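Side-chain contacts in ABC transporter, substrate binding protein (Aeropyrum pernix, PDB 3EAF), which probably captures a small solute outside the cell and delivers it to an ABC importer, and carries a bound magnesium ion: residues Q313-G316 / G317-L320; A319-E322 / A323-N327. All blocks are in the same frame, centred on the assembly; numbering follows the deposited sequence.

Interaction 1: residues Q313-G316 / G317-L320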
loop_
_atom_site.group_PDB
_atom_site.type_symbol
_atom_site.label_atom_id
_atom_site.label_comp_id
_atom_site.label_asym_id
_atom_site.label_seq_id
_atom_site.Cartn_x
_atom_site.Cartn_y
_atom_site.Cartn_z
ATOM N N GLN A 313 -4.447 1.705 -28.972
ATOM C CA GLN A 313 -5.763 1.582 -29.613
ATOM C C GLN A 313 -6.173 0.142 -29.911
ATOM O O GLN A 313 -7.335 -0.222 -29.739
ATOM C CB GLN A 313 -5.820 2.414 -30.899
ATOM C CG GLN A 313 -6.328 3.823 -30.686
ATOM C CD GLN A 313 -6.469 4.602 -31.984
ATOM O OE1 GLN A 313 -5.490 4.836 -32.696
ATOM N NE2 GLN A 313 -7.698 5.013 -32.293
ATOM N N GLU A 314 -5.221 -0.666 -30.364
ATOM C CA GLU A 314 -5.508 -2.035 -30.792
ATOM C C GLU A 314 -5.662 -3.020 -29.631
ATOM O O GLU A 314 -6.607 -3.820 -29.607
ATOM C CB GLU A 314 -4.421 -2.532 -31.746
ATOM C CG GLU A 314 -4.446 -1.877 -33.119
ATOM C CD GLU A 314 -3.194 -2.175 -33.924
ATOM O OE1 GLU A 314 -2.700 -3.325 -33.860
ATOM O OE2 GLU A 314 -2.703 -1.255 -34.622
ATOM N N ARG A 315 -4.741 -2.959 -28.671
ATOM C CA ARG A 315 -4.692 -3.958 -27.603
ATOM C C ARG A 315 -5.008 -3.407 -26.210
ATOM O O ARG A 315 -5.109 -4.174 -25.251
ATOM C CB ARG A 315 -3.345 -4.688 -27.611
ATOM C CG ARG A 315 -2.915 -5.228 -28.979
ATOM C CD ARG A 315 -1.693 -6.123 -28.854
ATOM N NE ARG A 315 -0.537 -5.393 -28.342
ATOM C CZ ARG A 315 0.433 -5.930 -27.607
ATOM N NH1 ARG A 315 0.393 -7.218 -27.282
ATOM N NH2 ARG A 315 1.447 -5.172 -27.190
ATOM N N GLY A 316 -5.177 -2.088 -26.109
ATOM C CA GLY A 316 -5.625 -1.434 -24.879
ATOM C C GLY A 316 -4.870 -1.837 -23.625
ATOM O O GLY A 316 -3.670 -1.581 -23.502
ATOM N N GLY A 317 -5.584 -2.484 -22.702
ATOM C CA GLY A 317 -5.017 -2.923 -21.419
ATOM C C GLY A 317 -3.841 -3.876 -21.543
ATOM O O GLY A 317 -2.938 -3.860 -20.711
ATOM N N GLU A 318 -3.860 -4.706 -22.585
ATOM C CA GLU A 318 -2.766 -5.637 -22.873
ATOM C C GLU A 318 -1.475 -4.929 -23.297
ATOM O O GLU A 318 -0.383 -5.385 -22.965
ATOM C CB GLU A 318 -3.194 -6.643 -23.943
ATOM C CG GLU A 318 -2.190 -7.751 -24.196
ATOM C CD GLU A 318 -2.734 -8.817 -25.121
ATOM O OE1 GLU A 318 -3.023 -8.496 -26.299
ATOM O OE2 GLU A 318 -2.875 -9.975 -24.670
ATOM N N ALA A 319 -1.602 -3.824 -24.033
ATOM C CA ALA A 319 -0.442 -3.010 -24.397
ATOM C C ALA A 319 0.178 -2.411 -23.135
ATOM O O ALA A 319 1.400 -2.345 -23.005
ATOM C CB ALA A 319 -0.837 -1.910 -25.379
ATOM N N LEU A 320 -0.675 -1.996 -22.200
ATOM C CA LEU A 320 -0.229 -1.428 -20.924
ATOM C C LEU A 320 0.453 -2.468 -20.034
ATOM O O LEU A 320 1.500 -2.181 -19.446
ATOM C CB LEU A 320 -1.400 -0.771 -20.177
ATOM C CG LEU A 320 -1.994 0.501 -20.801
ATOM C CD1 LEU A 320 -3.247 0.925 -20.058
ATOM C CD2 LEU A 320 -0.979 1.642 -20.832
#

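Interaction 2: residues A319-E322 / A323-N327. With MG (magnesium ion), chain C.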
loop_
_atom_site.group_PDB
_atom_site.type_symbol
_atom_site.label_atom_id
_atom_site.label_comp_id
_atom_site.label_asym_id
_atom_site.label_seq_id
_atom_site.Cartn_x
_atom_site.Cartn_y
_atom_site.Cartn_z
ATOM N N ALA A 319 -1.602 -3.824 -24.033
ATOM C CA ALA A 319 -0.442 -3.010 -24.397
ATOM C C ALA A 319 0.178 -2.411 -23.135
ATOM O O ALA A 319 1.400 -2.345 -23.005
ATOM C CB ALA A 319 -0.837 -1.910 -25.379
ATOM N N LEU A 320 -0.675 -1.996 -22.200
ATOM C CA LEU A 320 -0.229 -1.428 -20.924
ATOM C C LEU A 320 0.453 -2.468 -20.034
ATOM O O LEU A 320 1.500 -2.181 -19.446
ATOM C CB LEU A 320 -1.400 -0.771 -20.177
ATOM C CG LEU A 320 -1.994 0.501 -20.801
ATOM C CD1 LEU A 320 -3.247 0.925 -20.058
ATOM C CD2 LEU A 320 -0.979 1.642 -20.832
ATOM N N LYS A 321 -0.135 -3.666 -19.946
ATOM C CA LYS A 321 0.468 -4.776 -19.183
ATOM C C LYS A 321 1.874 -5.107 -19.671
ATOM O O LYS A 321 2.798 -5.269 -18.876
ATOM C CB LYS A 321 -0.388 -6.050 -19.240
ATOM C CG LYS A 321 0.459 -7.350 -19.145
ATOM C CD LYS A 321 -0.366 -8.571 -18.877
ATOM C CE LYS A 321 0.107 -9.779 -19.684
ATOM N NZ LYS A 321 1.504 -10.221 -19.434
ATOM N N GLU A 322 2.020 -5.219 -20.986
ATOM C CA GLU A 322 3.281 -5.625 -21.584
ATOM C C GLU A 322 4.366 -4.560 -21.405
ATOM O O GLU A 322 5.532 -4.890 -21.174
ATOM C CB GLU A 322 3.068 -6.013 -23.051
ATOM C CG GLU A 322 2.226 -7.294 -23.193
ATOM C CD GLU A 322 2.053 -7.773 -24.620
ATOM O OE1 GLU A 322 2.568 -7.120 -25.560
ATOM O OE2 GLU A 322 1.383 -8.819 -24.810
ATOM N N ALA A 323 3.965 -3.291 -21.490
ATOM C CA ALA A 323 4.850 -2.165 -21.219
ATOM C C ALA A 323 5.339 -2.165 -19.772
ATOM O O ALA A 323 6.497 -1.865 -19.512
ATOM C CB ALA A 323 4.153 -0.844 -21.544
ATOM N N LEU A 324 4.452 -2.491 -18.831
ATOM C CA LEU A 324 4.834 -2.553 -17.418
ATOM C C LEU A 324 5.832 -3.690 -17.146
ATOM O O LEU A 324 6.639 -3.608 -16.222
ATOM C CB LEU A 324 3.596 -2.673 -16.519
ATOM C CG LEU A 324 2.727 -1.412 -16.383
ATOM C CD1 LEU A 324 1.314 -1.757 -15.880
ATOM C CD2 LEU A 324 3.391 -0.366 -15.487
ATOM N N GLU A 325 5.778 -4.731 -17.974
ATOM C CA GLU A 325 6.685 -5.878 -17.868
ATOM C C GLU A 325 8.025 -5.680 -18.589
ATOM O O GLU A 325 8.988 -6.404 -18.327
ATOM C CB GLU A 325 5.991 -7.150 -18.380
ATOM C CG GLU A 325 4.897 -7.662 -17.453
ATOM C CD GLU A 325 4.161 -8.875 -17.988
ATOM O OE1 GLU A 325 4.079 -9.040 -19.223
ATOM O OE2 GLU A 325 3.646 -9.663 -17.164
ATOM N N ALA A 326 8.090 -4.694 -19.484
ATOM C CA ALA A 326 9.250 -4.529 -20.359
ATOM C C ALA A 326 10.157 -3.363 -19.978
ATOM O O ALA A 326 11.145 -3.114 -20.662
ATOM C CB ALA A 326 8.795 -4.388 -21.818
ATOM N N ASN A 327 9.826 -2.659 -18.898
ATOM C CA ASN A 327 10.536 -1.433 -18.532
ATOM C C ASN A 327 10.787 -1.314 -17.030
ATOM O O ASN A 327 9.971 -1.758 -16.220
ATOM C CB ASN A 327 9.746 -0.191 -18.987
ATOM C CG ASN A 327 9.474 -0.172 -20.476
ATOM O OD1 ASN A 327 8.366 -0.491 -20.921
ATOM N ND2 ASN A 327 10.481 0.198 -21.258
HETATM MG MG MG C . 10.367 -6.106 -16.321
HETATM O O HOH W 1 9.095 -4.254 -15.800
HETATM O O HOH W 2 12.196 -5.630 -17.970
HETATM O O HOH W 3 11.969 -8.001 -15.659
#

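Interaction 1: residues Q313-G316 / G317-L320
With CG of R315 anti to its carbonyl carbon (chi1 -50°) and the chain bent at chi3, the guanidinium is carried forward over the first turn of helix 317-326, while E318, its CG anti to the backbone N (chi1 -173°), extends to meet it. The two side chains cross at a slant, with guanidinium and carboxylate planes 40° apart. E318 OE1 lies 3.8 Å from R315 NH1, a long salt bridge, and 3.7 Å from R315 CD, so the carboxylate oxygen rests as much against the aliphatic arm as against the charge. R315 NH2 passes 4.0 Å from A319 CA. The stronger partners of this arginine are D311, at NE, and E322, at NH1. With an alanine at this position the carboxylates of D311 and E322 would probably each lose a salt-bridge partner, and E318 its long one. The backbone turns at the same point: E318 N donates to R315 O at 3.0 Å. G316 has positive phi, and its O accepts L320 N at 3.3 Å, plus a weak bond from A319 N. Helix 309-315 thus ends where helix 317-326 begins, a helix-to-helix junction through a single glycine that leaves the first helix with positive phi and serves as N-cap residue of the second.

Interaction 2: residues A319-E322 / A323-N327
E325 faces two ways: its carboxylate pairs with K321 while its backbone O binds a magnesium ion at 2.5 Å. K321 NZ donates to E325 OE1 at 2.8 Å, reaching it on the syn side but 33° out of the carboxylate plane, and makes a weak bond to E325 OE2 at 3.2 Å. The CB of K321 starts away from 323-327, and the bends at chi3 and chi4 (140° and 60°) turn the end of the chain forward along the helix to E325, which is extended beyond CG. OE2 is also hydrogen-bonded to H346 NE2, so the carboxylate has two partners, K321 and H346. This is an i to i+4 salt bridge on the last turns of helix 317-326, beside main-chain bonds of the same spacing such as L324 N to L320 O, 3.0 Å. The same end of the stretch serves the metal site: water 1, a magnesium ligand, donates to L324 O at 2.6 Å and to N327 O at 2.7 Å. Two more waters, Y341 O and D340 OD1 complete the magnesium site. On the buried side, L324 CG sits 3.4 Å from L320 O, and both leucines pack against helix 288-304 and T101 of strand 101-104.

How the interactions relate
Interactions 1 and 2 are successive lengths of helix 317-326, their centres 10 Å apart and A319 and L320 common to both. A salt bridge from R315 NH1 to E322 OE1, 2.8 Å, ties them directly, so the arginine that sits before the helix reaches into its second turn. L320, shared by both, carries the buried face from one contact into the other. Their relation to the metal differs: 319-327 contributes a magnesium ligand, whereas the side chain of L320 in interaction 1 is about 13 Å from the ion, and that of E318 about 8 Å from the side chain of E325. The helix therefore runs from a glycine junction to a magnesium site.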